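Local coordinates for YkuI protein (Bacillus subtilis, PDB 2BAS), which binds the second messenger cyclic di-GMP through its EAL domain and is probably a phosphodiesterase that hydrolyses it, at residues 390-395 with 401-406; 293-298 with 425-430; 87-92 with 111-116; 129-134 with 167-172. All blocks are in the same frame, centred on the assembly; numbering follows the deposited sequence.

Overall arrangement
The four contacts lie in two domains, on opposite sides of the chain's centre. Interactions 3 and 4 lie in the EAL barrel, their centres about 15 Å apart, and they touch, Met-111 of one packing on Leu-130 of the other. Interactions 1 and 2 belong to the C-terminal domain and meet where Arg-403 approaches Leu-430. Interaction 1 is by far the most extensive, a largely polar hairpin facing the second subunit. The others are small: a partly exposed histidine against the chain's tail in interaction 2, an aspartate-glutamine bond in interaction 3, and in interaction 4 a buried apolar pair, Leu-130 and Ile-171, beside the partly exposed Lys-131 and Tyr-169.

Interaction 1 (390-395 with 401-406); sequences SDLYSD and MIRTFS
The CG1 methylene of Ile-402 lies over one face of the Tyr-393 ring in a CH-pi contact, 4.2 Å from its centroid, and Ile-402 CD1 carries on to within 3.6 Å of Tyr-393 CZ. The two form a hydrogen-bonded antiparallel pair. Tyr-393 holds CG between its backbone N and carbonyl carbon (chi1 75°), which swings the ring back along the partner strand until Thr-404 OG1 stands at its edge. The phenol is hydrogen-bonded to Arg-371, and Thr-404 OG1 bonds Asp-418.

Ser-390 adopts the same chi1 arrangement. Its OG accepts from Thr-404 N (3.0 Å) in an almost straight bond, 177° at the hydrogen, and donates to the carbonyl O of Asp-391. Arg-403 NE reaches Ser-390 O at 3.2 Å, close to the guanidinium plane, while Leu-392 CG lies over one face of that group, toward the rim. Selenomethionine Met-401, bent at chi2 and chi3, curls its CE up to Leu-392 CB (3.9 Å). Arg-224 of the second subunit makes a salt bridge to Asp-391 and a cation-pi contact with Tyr-393. This is a beta hairpin at the edge of the C-terminal domain's antiparallel sheet, its outer strand interrupted and turned to the dimer partner.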
loop_
_atom_site.group_PDB
_atom_site.type_symbol
_atom_site.label_atom_id
_atom_site.label_comp_id
_atom_site.label_asym_id
_atom_site.label_seq_id
_atom_site.Cartn_x
_atom_site.Cartn_y
_atom_site.Cartn_z
ATOM N N SER A 390 7.462 -0.197 -17.714
ATOM C CA SER A 390 6.812 -0.316 -16.419
ATOM C C SER A 390 7.486 0.696 -15.507
ATOM O O SER A 390 8.482 1.322 -15.890
ATOM C CB SER A 390 7.016 -1.717 -15.851
ATOM O OG SER A 390 8.333 -1.881 -15.361
ATOM N N ASP A 391 6.956 0.856 -14.302
ATOM C CA ASP A 391 7.637 1.625 -13.266
ATOM C C ASP A 391 8.715 0.756 -12.607
ATOM O O ASP A 391 8.842 -0.417 -12.941
ATOM C CB ASP A 391 6.644 2.127 -12.214
ATOM C CG ASP A 391 5.803 1.018 -11.622
ATOM O OD1 ASP A 391 5.255 0.182 -12.389
ATOM O OD2 ASP A 391 5.645 1.008 -10.392
ATOM N N LEU A 392 9.502 1.347 -11.705
ATOM C CA LEU A 392 10.547 0.639 -10.977
ATOM C C LEU A 392 9.952 -0.379 -10.032
ATOM O O LEU A 392 9.142 -0.041 -9.155
ATOM C CB LEU A 392 11.384 1.612 -10.153
ATOM C CG LEU A 392 12.264 2.572 -10.954
ATOM C CD1 LEU A 392 12.613 3.821 -10.126
ATOM C CD2 LEU A 392 13.502 1.854 -11.503
ATOM N N TYR A 393 10.365 -1.624 -10.203
ATOM C CA TYR A 393 9.993 -2.680 -9.281
ATOM C C TYR A 393 11.148 -3.670 -9.103
ATOM O O TYR A 393 12.101 -3.673 -9.879
ATOM C CB TYR A 393 8.723 -3.358 -9.758
ATOM C CG TYR A 393 8.906 -4.279 -10.934
ATOM C CD1 TYR A 393 9.035 -5.661 -10.741
ATOM C CD2 TYR A 393 8.922 -3.786 -12.233
ATOM C CE1 TYR A 393 9.191 -6.529 -11.818
ATOM C CE2 TYR A 393 9.066 -4.655 -13.328
ATOM C CZ TYR A 393 9.204 -6.022 -13.103
ATOM O OH TYR A 393 9.366 -6.888 -14.155
ATOM N N SER A 394 11.067 -4.511 -8.083
ATOM C CA SER A 394 12.184 -5.406 -7.750
ATOM C C SER A 394 12.107 -6.781 -8.449
ATOM O O SER A 394 11.106 -7.495 -8.325
ATOM C CB SER A 394 12.251 -5.560 -6.240
ATOM O OG SER A 394 13.316 -6.403 -5.871
ATOM N N ASP A 395 13.151 -7.152 -9.188
ATOM C CA ASP A 395 13.145 -8.450 -9.887
ATOM C C ASP A 395 13.251 -9.591 -8.883
ATOM O O ASP A 395 14.195 -9.634 -8.098
ATOM C CB ASP A 395 14.297 -8.542 -10.881
ATOM C CG ASP A 395 14.310 -9.856 -11.638
ATOM O OD1 ASP A 395 15.124 -10.715 -11.273
ATOM O OD2 ASP A 395 13.506 -10.041 -12.580
HETATM N N MSE A 401 16.429 -3.569 -8.494
HETATM C CA MSE A 401 15.412 -2.704 -9.045
HETATM C C MSE A 401 15.579 -2.660 -10.557
HETATM O O MSE A 401 16.647 -2.266 -11.058
HETATM C CB MSE A 401 15.532 -1.284 -8.456
HETATM C CG MSE A 401 15.261 -1.187 -6.949
HETATM SE SE MSE A 401 13.493 -1.882 -6.383
HETATM C CE MSE A 401 12.363 -0.407 -7.016
ATOM N N ILE A 402 14.529 -3.058 -11.270
ATOM C CA ILE A 402 14.514 -3.072 -12.726
ATOM C C ILE A 402 13.296 -2.309 -13.325
ATOM O O ILE A 402 12.446 -1.756 -12.608
ATOM C CB ILE A 402 14.478 -4.537 -13.245
ATOM C CG1 ILE A 402 13.220 -5.259 -12.738
ATOM C CG2 ILE A 402 15.728 -5.312 -12.773
ATOM C CD1 ILE A 402 12.707 -6.348 -13.672
ATOM N N ARG A 403 13.231 -2.295 -14.645
ATOM C CA ARG A 403 12.049 -1.877 -15.393
ATOM C C ARG A 403 11.875 -2.881 -16.521
ATOM O O ARG A 403 12.863 -3.388 -17.048
ATOM C CB ARG A 403 12.212 -0.464 -15.957
ATOM C CG ARG A 403 11.863 0.671 -14.979
ATOM C CD ARG A 403 12.075 2.059 -15.626
ATOM N NE ARG A 403 11.067 3.041 -15.212
ATOM C CZ ARG A 403 11.321 4.122 -14.485
ATOM N NH1 ARG A 403 12.543 4.371 -14.075
ATOM N NH2 ARG A 403 10.353 4.961 -14.168
ATOM N N THR A 404 10.627 -3.182 -16.858
ATOM C CA THR A 404 10.266 -4.101 -17.944
ATOM C C THR A 404 9.671 -3.261 -19.057
ATOM O O THR A 404 8.888 -2.349 -18.784
ATOM C CB THR A 404 9.166 -5.106 -17.504
ATOM O OG1 THR A 404 9.642 -5.935 -16.438
ATOM C CG2 THR A 404 8.690 -6.008 -18.689
ATOM N N PHE A 405 10.032 -3.570 -20.302
ATOM C CA PHE A 405 9.450 -2.918 -21.473
ATOM C C PHE A 405 8.538 -3.881 -22.250
ATOM O O PHE A 405 8.995 -4.945 -22.662
ATOM C CB PHE A 405 10.539 -2.373 -22.391
ATOM C CG PHE A 405 10.001 -1.631 -23.565
ATOM C CD1 PHE A 405 9.681 -0.276 -23.460
ATOM C CD2 PHE A 405 9.770 -2.285 -24.773
ATOM C CE1 PHE A 405 9.164 0.416 -24.543
ATOM C CE2 PHE A 405 9.246 -1.589 -25.869
ATOM C CZ PHE A 405 8.940 -0.244 -25.752
ATOM N N SER A 406 7.273 -3.485 -22.441
ATOM C CA SER A 406 6.225 -4.290 -23.103
ATOM C C SER A 406 5.961 -3.830 -24.523
ATOM O O SER A 406 5.657 -2.665 -24.743
ATOM C CB SER A 406 4.893 -4.136 -22.373
ATOM O OG SER A 406 5.027 -4.479 -21.026
#

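Interaction 2 (293-298 with 425-430)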
loop_
_atom_site.group_PDB
_atom_site.type_symbol
_atom_site.label_atom_id
_atom_site.label_comp_id
_atom_site.label_asym_id
_atom_site.label_seq_id
_atom_site.Cartn_x
_atom_site.Cartn_y
_atom_site.Cartn_z
ATOM N N TYR A 293 9.278 9.701 -20.124
ATOM C CA TYR A 293 8.424 9.509 -21.302
ATOM C C TYR A 293 9.213 9.543 -22.608
ATOM O O TYR A 293 8.987 8.714 -23.491
ATOM C CB TYR A 293 7.284 10.526 -21.353
ATOM C CG TYR A 293 6.485 10.453 -22.639
ATOM C CD1 TYR A 293 5.680 9.341 -22.928
ATOM C CD2 TYR A 293 6.543 11.491 -23.582
ATOM C CE1 TYR A 293 4.946 9.271 -24.118
ATOM C CE2 TYR A 293 5.814 11.431 -24.770
ATOM C CZ TYR A 293 5.022 10.319 -25.026
ATOM O OH TYR A 293 4.305 10.254 -26.191
ATOM N N GLU A 294 10.121 10.511 -22.720
ATOM C CA GLU A 294 11.002 10.631 -23.869
ATOM C C GLU A 294 11.804 9.339 -24.052
ATOM O O GLU A 294 11.840 8.782 -25.149
ATOM C CB GLU A 294 11.957 11.808 -23.683
ATOM C CG GLU A 294 12.875 12.042 -24.862
ATOM C CD GLU A 294 14.342 12.062 -24.459
ATOM O OE1 GLU A 294 15.101 12.911 -24.993
ATOM O OE2 GLU A 294 14.730 11.216 -23.609
ATOM N N HIS A 295 12.422 8.858 -22.973
ATOM C CA HIS A 295 13.249 7.672 -23.045
ATOM C C HIS A 295 12.465 6.439 -23.509
ATOM O O HIS A 295 12.965 5.625 -24.287
ATOM C CB HIS A 295 13.949 7.394 -21.717
ATOM C CG HIS A 295 15.071 6.414 -21.839
ATOM N ND1 HIS A 295 16.394 6.784 -21.746
ATOM C CD2 HIS A 295 15.070 5.087 -22.115
ATOM C CE1 HIS A 295 17.160 5.722 -21.924
ATOM N NE2 HIS A 295 16.381 4.680 -22.156
ATOM N N SER A 296 11.242 6.304 -23.016
ATOM C CA SER A 296 10.347 5.260 -23.447
ATOM C C SER A 296 10.108 5.356 -24.959
ATOM O O SER A 296 10.120 4.340 -25.645
ATOM C CB SER A 296 9.025 5.380 -22.689
ATOM O OG SER A 296 8.101 4.392 -23.112
ATOM N N GLU A 297 9.894 6.572 -25.475
ATOM C CA GLU A 297 9.696 6.780 -26.915
ATOM C C GLU A 297 10.916 6.315 -27.685
ATOM O O GLU A 297 10.801 5.472 -28.560
ATOM C CB GLU A 297 9.386 8.242 -27.257
ATOM C CG GLU A 297 7.975 8.742 -26.889
ATOM C CD GLU A 297 6.875 8.206 -27.795
ATOM O OE1 GLU A 297 6.126 9.025 -28.376
ATOM O OE2 GLU A 297 6.755 6.969 -27.927
ATOM N N GLN A 298 12.091 6.835 -27.346
ATOM C CA GLN A 298 13.296 6.404 -28.042
ATOM C C GLN A 298 13.552 4.902 -27.904
ATOM O O GLN A 298 14.063 4.280 -28.819
ATOM C CB GLN A 298 14.528 7.270 -27.701
ATOM C CG GLN A 298 14.488 8.651 -28.392
ATOM C CD GLN A 298 15.870 9.229 -28.722
ATOM O OE1 GLN A 298 16.632 9.604 -27.831
ATOM N NE2 GLN A 298 16.180 9.329 -30.014
ATOM N N TYR A 425 20.719 3.058 -14.413
ATOM C CA TYR A 425 21.426 4.087 -13.676
ATOM C C TYR A 425 22.330 4.935 -14.568
ATOM O O TYR A 425 22.657 6.063 -14.198
ATOM C CB TYR A 425 22.136 3.545 -12.410
ATOM C CG TYR A 425 23.497 2.903 -12.642
ATOM C CD1 TYR A 425 24.576 3.652 -13.109
ATOM C CD2 TYR A 425 23.712 1.552 -12.369
ATOM C CE1 TYR A 425 25.796 3.076 -13.336
ATOM C CE2 TYR A 425 24.960 0.973 -12.578
ATOM C CZ TYR A 425 25.983 1.742 -13.067
ATOM O OH TYR A 425 27.220 1.189 -13.276
ATOM N N GLU A 426 22.731 4.417 -15.731
ATOM C CA GLU A 426 23.545 5.238 -16.639
ATOM C C GLU A 426 22.740 6.006 -17.678
ATOM O O GLU A 426 23.292 6.631 -18.572
ATOM C CB GLU A 426 24.789 4.531 -17.214
ATOM C CG GLU A 426 24.619 3.218 -17.927
ATOM C CD GLU A 426 25.978 2.567 -18.287
ATOM O OE1 GLU A 426 26.171 1.373 -17.949
ATOM O OE2 GLU A 426 26.855 3.245 -18.892
ATOM N N GLN A 427 21.425 5.975 -17.516
ATOM C CA GLN A 427 20.522 6.805 -18.288
ATOM C C GLN A 427 20.112 7.964 -17.400
ATOM O O GLN A 427 20.057 7.820 -16.182
ATOM C CB GLN A 427 19.266 6.012 -18.680
ATOM C CG GLN A 427 19.547 4.767 -19.493
ATOM C CD GLN A 427 20.502 5.029 -20.638
ATOM O OE1 GLN A 427 21.577 4.425 -20.715
ATOM N NE2 GLN A 427 20.134 5.949 -21.522
ATOM N N ASP A 428 19.789 9.101 -18.000
ATOM C CA ASP A 428 19.286 10.220 -17.218
ATOM C C ASP A 428 17.838 9.977 -16.775
ATOM O O ASP A 428 16.956 9.741 -17.597
ATOM C CB ASP A 428 19.445 11.556 -17.969
ATOM C CG ASP A 428 20.908 11.876 -18.296
ATOM O OD1 ASP A 428 21.374 13.002 -17.994
ATOM O OD2 ASP A 428 21.608 10.997 -18.845
ATOM N N GLY A 429 17.636 9.971 -15.460
ATOM C CA GLY A 429 16.316 9.993 -14.845
ATOM C C GLY A 429 15.440 8.763 -14.872
ATOM O O GLY A 429 14.228 8.894 -14.809
ATOM N N LEU A 430 16.018 7.570 -14.955
ATOM C CA LEU A 430 15.194 6.341 -14.942
ATOM C C LEU A 430 15.187 5.648 -13.588
ATOM O O LEU A 430 14.722 4.524 -13.461
ATOM C CB LEU A 430 15.596 5.352 -16.047
ATOM C CG LEU A 430 15.417 5.789 -17.507
ATOM C CD1 LEU A 430 15.700 4.634 -18.449
ATOM C CD2 LEU A 430 14.024 6.349 -17.776
HETATM O O HOH W 1 16.705 9.003 -20.332
#
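His-295 reaches out from its helix and sets its imidazole against two residues of the C-terminal tail, one over a face and one at an edge. Leu-430 CD1 sits almost exactly on the ring normal, 7° off it and 3.7 Å from the centroid of the His-295 ring, a CH-pi contact over the middle of the face. Gln-427 brings only its NE2 in near the ring plane: its side chain crosses the histidine at about a right angle, with NE2 3.0 Å from His-295 CE1 and the amide turned 67° from the imidazole. The bend at chi2 keeps Gln-427 CG above the rim, on the same side as Leu-430 CD1, 3.5 Å from His-295 CE1.

The helix is 271-311, the long rod that runs out of the EAL domain and along the C-terminal domain, and the tail is the loop after helix 421-424, so the contact ties the end of the chain to that rod.

Both ring nitrogens are engaged. A water 2.6 Å from His-295 ND1 donates to Asp-428 O at 2.8 Å, and NE2 bonds the hydroxyl of Tyr-423. With an alanine here, Leu-430 CD1 would probably lose the flat surface it rests on, and the water and the Tyr-423 hydroxyl would each lose a partner. At the foot of the ring, Leu-430 CD2 comes 4.1 Å from His-295 CB.

Interaction 3 (87-92 with 111-116)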
loop_
_atom_site.group_PDB
_atom_site.type_symbol
_atom_site.label_atom_id
_atom_site.label_comp_id
_atom_site.label_asym_id
_atom_site.label_seq_id
_atom_site.Cartn_x
_atom_site.Cartn_y
_atom_site.Cartn_z
ATOM N N GLU A 87 -7.065 16.806 34.626
ATOM C CA GLU A 87 -7.240 18.153 35.184
ATOM C C GLU A 87 -6.496 19.236 34.383
ATOM O O GLU A 87 -7.029 20.321 34.135
ATOM C CB GLU A 87 -6.807 18.197 36.654
ATOM C CG GLU A 87 -7.151 19.507 37.376
ATOM C CD GLU A 87 -6.761 19.509 38.852
ATOM O OE1 GLU A 87 -6.909 20.570 39.504
ATOM O OE2 GLU A 87 -6.316 18.459 39.369
ATOM N N VAL A 88 -5.263 18.939 34.000
ATOM C CA VAL A 88 -4.466 19.861 33.215
ATOM C C VAL A 88 -5.016 19.929 31.783
ATOM O O VAL A 88 -5.241 21.012 31.247
ATOM C CB VAL A 88 -2.976 19.455 33.228
ATOM C CG1 VAL A 88 -2.144 20.368 32.326
ATOM C CG2 VAL A 88 -2.437 19.485 34.651
ATOM N N ASP A 89 -5.245 18.767 31.182
ATOM C CA ASP A 89 -5.764 18.683 29.819
ATOM C C ASP A 89 -7.043 19.498 29.637
ATOM O O ASP A 89 -7.157 20.275 28.693
ATOM C CB ASP A 89 -6.004 17.224 29.444
ATOM C CG ASP A 89 -6.267 17.032 27.967
ATOM O OD1 ASP A 89 -5.492 17.580 27.134
ATOM O OD2 ASP A 89 -7.250 16.312 27.650
ATOM N N ASN A 90 -7.987 19.335 30.557
ATOM C CA ASN A 90 -9.234 20.098 30.545
ATOM C C ASN A 90 -9.043 21.621 30.591
ATOM O O ASN A 90 -9.743 22.362 29.897
ATOM C CB ASN A 90 -10.184 19.614 31.654
ATOM C CG ASN A 90 -10.788 18.227 31.359
ATOM O OD1 ASN A 90 -10.866 17.791 30.207
ATOM N ND2 ASN A 90 -11.221 17.538 32.408
ATOM N N ARG A 91 -8.090 22.090 31.387
ATOM C CA ARG A 91 -7.816 23.519 31.446
ATOM C C ARG A 91 -7.357 24.019 30.074
ATOM O O ARG A 91 -7.926 24.968 29.531
ATOM C CB ARG A 91 -6.802 23.855 32.552
ATOM C CG ARG A 91 -6.584 25.362 32.803
ATOM C CD ARG A 91 -7.790 26.028 33.458
ATOM N NE ARG A 91 -7.903 25.646 34.860
ATOM C CZ ARG A 91 -7.443 26.370 35.879
ATOM N NH1 ARG A 91 -7.588 25.929 37.122
ATOM N NH2 ARG A 91 -6.840 27.531 35.662
ATOM N N ILE A 92 -6.361 23.358 29.502
ATOM C CA ILE A 92 -5.851 23.743 28.189
ATOM C C ILE A 92 -6.938 23.784 27.112
ATOM O O ILE A 92 -7.083 24.799 26.435
ATOM C CB ILE A 92 -4.720 22.810 27.724
ATOM C CG1 ILE A 92 -3.537 22.882 28.685
ATOM C CG2 ILE A 92 -4.275 23.151 26.297
ATOM C CD1 ILE A 92 -2.592 21.696 28.522
HETATM N N MSE A 111 -6.867 18.335 17.945
HETATM C CA MSE A 111 -6.558 18.006 19.329
HETATM C C MSE A 111 -6.038 16.579 19.451
HETATM O O MSE A 111 -6.753 15.621 19.151
HETATM C CB MSE A 111 -7.806 18.144 20.190
HETATM C CG MSE A 111 -8.378 19.538 20.304
HETATM SE SE MSE A 111 -10.200 19.468 21.039
HETATM C CE MSE A 111 -11.031 18.211 19.714
ATOM N N ASN A 112 -4.797 16.448 19.901
ATOM C CA ASN A 112 -4.143 15.148 20.085
ATOM C C ASN A 112 -4.493 14.573 21.444
ATOM O O ASN A 112 -4.004 15.040 22.471
ATOM C CB ASN A 112 -2.627 15.304 19.970
ATOM C CG ASN A 112 -1.895 13.977 19.919
ATOM O OD1 ASN A 112 -2.502 12.901 19.874
ATOM N ND2 ASN A 112 -0.567 14.050 19.917
ATOM N N GLN A 113 -5.331 13.545 21.440
ATOM C CA GLN A 113 -5.858 12.994 22.676
ATOM C C GLN A 113 -5.379 11.585 22.911
ATOM O O GLN A 113 -5.419 10.755 22.014
ATOM C CB GLN A 113 -7.381 13.041 22.652
ATOM C CG GLN A 113 -7.918 14.451 22.739
ATOM C CD GLN A 113 -7.948 14.955 24.163
ATOM O OE1 GLN A 113 -8.627 14.378 25.015
ATOM N NE2 GLN A 113 -7.222 16.037 24.432
ATOM N N ASP A 114 -4.917 11.344 24.134
ATOM C CA ASP A 114 -4.426 10.045 24.580
ATOM C C ASP A 114 -5.586 9.043 24.628
ATOM O O ASP A 114 -6.574 9.258 25.324
ATOM C CB ASP A 114 -3.785 10.215 25.964
ATOM C CG ASP A 114 -2.967 9.006 26.412
ATOM O OD1 ASP A 114 -2.988 7.950 25.728
ATOM O OD2 ASP A 114 -2.303 9.125 27.476
ATOM N N ALA A 115 -5.462 7.966 23.862
ATOM C CA ALA A 115 -6.501 6.947 23.767
ATOM C C ALA A 115 -6.825 6.293 25.118
ATOM O O ALA A 115 -7.993 6.030 25.418
ATOM C CB ALA A 115 -6.107 5.898 22.757
ATOM N N ASN A 116 -5.795 6.034 25.923
ATOM C CA ASN A 116 -5.985 5.438 27.244
ATOM C C ASN A 116 -6.769 6.360 28.183
ATOM O O ASN A 116 -7.688 5.906 28.864
ATOM C CB ASN A 116 -4.644 5.050 27.880
ATOM C CG ASN A 116 -3.780 4.184 26.970
ATOM O OD1 ASN A 116 -4.220 3.147 26.456
ATOM N ND2 ASN A 116 -2.530 4.606 26.782
HETATM O O HOH W 2 -3.553 16.330 25.274
#
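Gln-113 NE2 donates to Asp-89 OD2 at 3.2 Å, with an angle of 155° at the hydrogen, and this bond is the whole direct contact between residues 87-92 and 111-116. It arrives at the syn lone pair of OD2 and lies near the amide plane, and carboxylate and amide are nearly coplanar, 21° apart. The other oxygen joins in through a water, which donates to Asp-89 OD1 (3.0 Å) and to the backbone O of Asn-112 (3.1 Å).

Asp-89 places CG anti to its backbone N (chi1 -168°), turning the carboxylate to the glutamine, and the glutamine chain bends at chi2 to bring its amide up to it. Phe-75 packs on Asp-89, while Phe-126 and Leu-145 touch the side chain of Gln-113, whose backbone is bonded to Glu-146 of the next barrel strand.

Replacing Asp-89 with an alanine would remove both oxygens, and is likely to leave Gln-113 NE2 without its acceptor, the amide freer to turn and the water short of one anchor. As it stands, the carboxylate is answered by a neutral amide and a water, not by a cation, so its negative charge is probably only partly offset within this contact.

Interaction 4 (129-134 with 167-172)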
loop_
_atom_site.group_PDB
_atom_site.type_symbol
_atom_site.label_atom_id
_atom_site.label_comp_id
_atom_site.label_asym_id
_atom_site.label_seq_id
_atom_site.Cartn_x
_atom_site.Cartn_y
_atom_site.Cartn_z
ATOM N N LEU A 129 -17.740 17.491 27.008
ATOM C CA LEU A 129 -16.992 18.743 26.874
ATOM C C LEU A 129 -17.170 19.333 25.488
ATOM O O LEU A 129 -17.292 20.549 25.354
ATOM C CB LEU A 129 -15.499 18.556 27.171
ATOM C CG LEU A 129 -14.555 19.734 26.878
ATOM C CD1 LEU A 129 -15.033 21.025 27.541
ATOM C CD2 LEU A 129 -13.157 19.418 27.331
ATOM N N LEU A 130 -17.187 18.479 24.466
ATOM C CA LEU A 130 -17.357 18.945 23.092
ATOM C C LEU A 130 -18.748 19.533 22.854
ATOM O O LEU A 130 -18.881 20.579 22.214
ATOM C CB LEU A 130 -17.050 17.834 22.082
ATOM C CG LEU A 130 -15.594 17.368 21.947
ATOM C CD1 LEU A 130 -15.480 16.246 20.912
ATOM C CD2 LEU A 130 -14.638 18.511 21.597
ATOM N N LYS A 131 -19.768 18.868 23.393
ATOM C CA LYS A 131 -21.167 19.290 23.249
ATOM C C LYS A 131 -21.475 20.653 23.875
ATOM O O LYS A 131 -22.370 21.361 23.418
ATOM C CB LYS A 131 -22.109 18.216 23.811
ATOM C CG LYS A 131 -22.244 16.971 22.914
ATOM C CD LYS A 131 -22.983 15.842 23.628
ATOM C CE LYS A 131 -23.362 14.721 22.679
ATOM N NZ LYS A 131 -24.447 15.140 21.751
ATOM N N GLU A 132 -20.727 21.009 24.919
ATOM C CA GLU A 132 -20.889 22.298 25.600
ATOM C C GLU A 132 -20.486 23.450 24.677
ATOM O O GLU A 132 -21.114 24.512 24.679
ATOM C CB GLU A 132 -20.050 22.333 26.881
ATOM C CG GLU A 132 -20.130 23.646 27.656
ATOM C CD GLU A 132 -18.975 23.835 28.631
ATOM O OE1 GLU A 132 -18.353 22.825 29.041
ATOM O OE2 GLU A 132 -18.689 25.003 28.990
ATOM N N TYR A 133 -19.431 23.232 23.898
ATOM C CA TYR A 133 -18.965 24.238 22.954
ATOM C C TYR A 133 -19.738 24.182 21.648
ATOM O O TYR A 133 -19.697 25.125 20.855
ATOM C CB TYR A 133 -17.453 24.165 22.765
ATOM C CG TYR A 133 -16.722 24.705 23.975
ATOM C CD1 TYR A 133 -16.381 23.871 25.047
ATOM C CD2 TYR A 133 -16.411 26.064 24.071
ATOM C CE1 TYR A 133 -15.724 24.375 26.173
ATOM C CE2 TYR A 133 -15.759 26.578 25.192
ATOM C CZ TYR A 133 -15.418 25.732 26.240
ATOM O OH TYR A 133 -14.767 26.244 27.338
ATOM N N GLU A 134 -20.460 23.080 21.451
ATOM C CA GLU A 134 -21.429 22.956 20.365
ATOM C C GLU A 134 -22.580 23.904 20.708
ATOM O O GLU A 134 -23.121 24.583 19.835
ATOM C CB GLU A 134 -21.924 21.505 20.246
ATOM C CG GLU A 134 -22.864 21.209 19.059
ATOM C CD GLU A 134 -23.644 19.894 19.210
ATOM O OE1 GLU A 134 -23.557 19.254 20.282
ATOM O OE2 GLU A 134 -24.355 19.505 18.256
ATOM N N ARG A 167 -17.993 9.591 15.397
ATOM C CA ARG A 167 -18.190 9.958 13.996
ATOM C C ARG A 167 -19.653 10.313 13.681
ATOM O O ARG A 167 -19.905 11.174 12.835
ATOM C CB ARG A 167 -17.651 8.852 13.071
ATOM C CG ARG A 167 -18.057 8.942 11.603
ATOM C CD ARG A 167 -17.655 7.672 10.837
ATOM N NE ARG A 167 -16.401 7.795 10.082
ATOM C CZ ARG A 167 -15.175 7.660 10.586
ATOM N NH1 ARG A 167 -14.987 7.417 11.880
ATOM N NH2 ARG A 167 -14.125 7.786 9.785
ATOM N N THR A 168 -20.601 9.679 14.378
ATOM C CA THR A 168 -22.041 9.928 14.147
ATOM C C THR A 168 -22.465 11.374 14.465
ATOM O O THR A 168 -23.560 11.799 14.093
ATOM C CB THR A 168 -22.972 8.943 14.921
ATOM O OG1 THR A 168 -22.858 9.163 16.335
ATOM C CG2 THR A 168 -22.661 7.482 14.576
ATOM N N TYR A 169 -21.589 12.112 15.149
ATOM C CA TYR A 169 -21.802 13.528 15.434
ATOM C C TYR A 169 -21.080 14.442 14.431
ATOM O O TYR A 169 -21.118 15.667 14.567
ATOM C CB TYR A 169 -21.356 13.860 16.862
ATOM C CG TYR A 169 -22.175 13.194 17.942
ATOM C CD1 TYR A 169 -21.711 12.047 18.587
ATOM C CD2 TYR A 169 -23.414 13.710 18.324
ATOM C CE1 TYR A 169 -22.460 11.428 19.584
ATOM C CE2 TYR A 169 -24.173 13.098 19.317
ATOM C CZ TYR A 169 -23.689 11.959 19.944
ATOM O OH TYR A 169 -24.430 11.353 20.933
ATOM N N GLY A 170 -20.426 13.847 13.435
ATOM C CA GLY A 170 -19.693 14.610 12.427
ATOM C C GLY A 170 -18.230 14.899 12.752
ATOM O O GLY A 170 -17.516 15.474 11.932
ATOM N N ILE A 171 -17.786 14.513 13.946
ATOM C CA ILE A 171 -16.394 14.689 14.372
ATOM C C ILE A 171 -15.413 13.998 13.404
ATOM O O ILE A 171 -15.656 12.876 12.945
ATOM C CB ILE A 171 -16.190 14.161 15.822
ATOM C CG1 ILE A 171 -17.114 14.912 16.799
ATOM C CG2 ILE A 171 -14.732 14.263 16.240
ATOM C CD1 ILE A 171 -17.295 14.246 18.154
ATOM N N LYS A 172 -14.320 14.684 13.079
ATOM C CA LYS A 172 -13.306 14.118 12.189
ATOM C C LYS A 172 -12.226 13.371 12.974
ATOM O O LYS A 172 -11.849 13.769 14.084
ATOM C CB LYS A 172 -12.721 15.201 11.276
ATOM C CG LYS A 172 -13.743 15.700 10.244
ATOM C CD LYS A 172 -13.262 16.869 9.389
ATOM C CE LYS A 172 -14.438 17.528 8.641
ATOM N NZ LYS A 172 -15.278 16.569 7.845
#
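The turn that leads from helix 156-167 into strand 172-178 of the EAL barrel offers Tyr-169 and Ile-171 to Leu-130 and Lys-131 on the neighbouring helix 124-135. Lys-131 crosses Tyr-169 at about a right angle: its extended chain bends at the last torsion (chi4 -71°) and sets NZ 3.2 Å from Tyr-169 CE2. The ammonium approaches the ring obliquely, while Lys-131 CE lies 3.8 Å from the same Tyr-169 CE2 and adds an aliphatic touch. The ring is steadied by Tyr-165 of the helix just before the turn: the two hydroxyls are hydrogen-bonded and the rings meet edge to face; Leu-127 and Leu-140 pack on it as well.

Deeper in, the methyls Leu-130 CD1 and Ile-171 CD1 meet at 3.9 Å. Phe-143 touches Leu-130 and Leu-127 touches Ile-171, placing this pair in the apolar layer between helices and strands.

The turn that presents both residues is a Schellman motif closing helix 156-167. Gly-170 N bonds Arg-167 O at 2.8 Å, and Gly-170 has positive phi (90°), where a CB would jam against the preceding carbonyl oxygen. Two residues on, the backbone of Lys-172 pairs with Phe-143 and Leu-145. Helix 156-167, a turn, then a parallel strand, with helix 124-135 packed beside them: this is the beta-alpha layout of the TIM-like barrel of EAL domains.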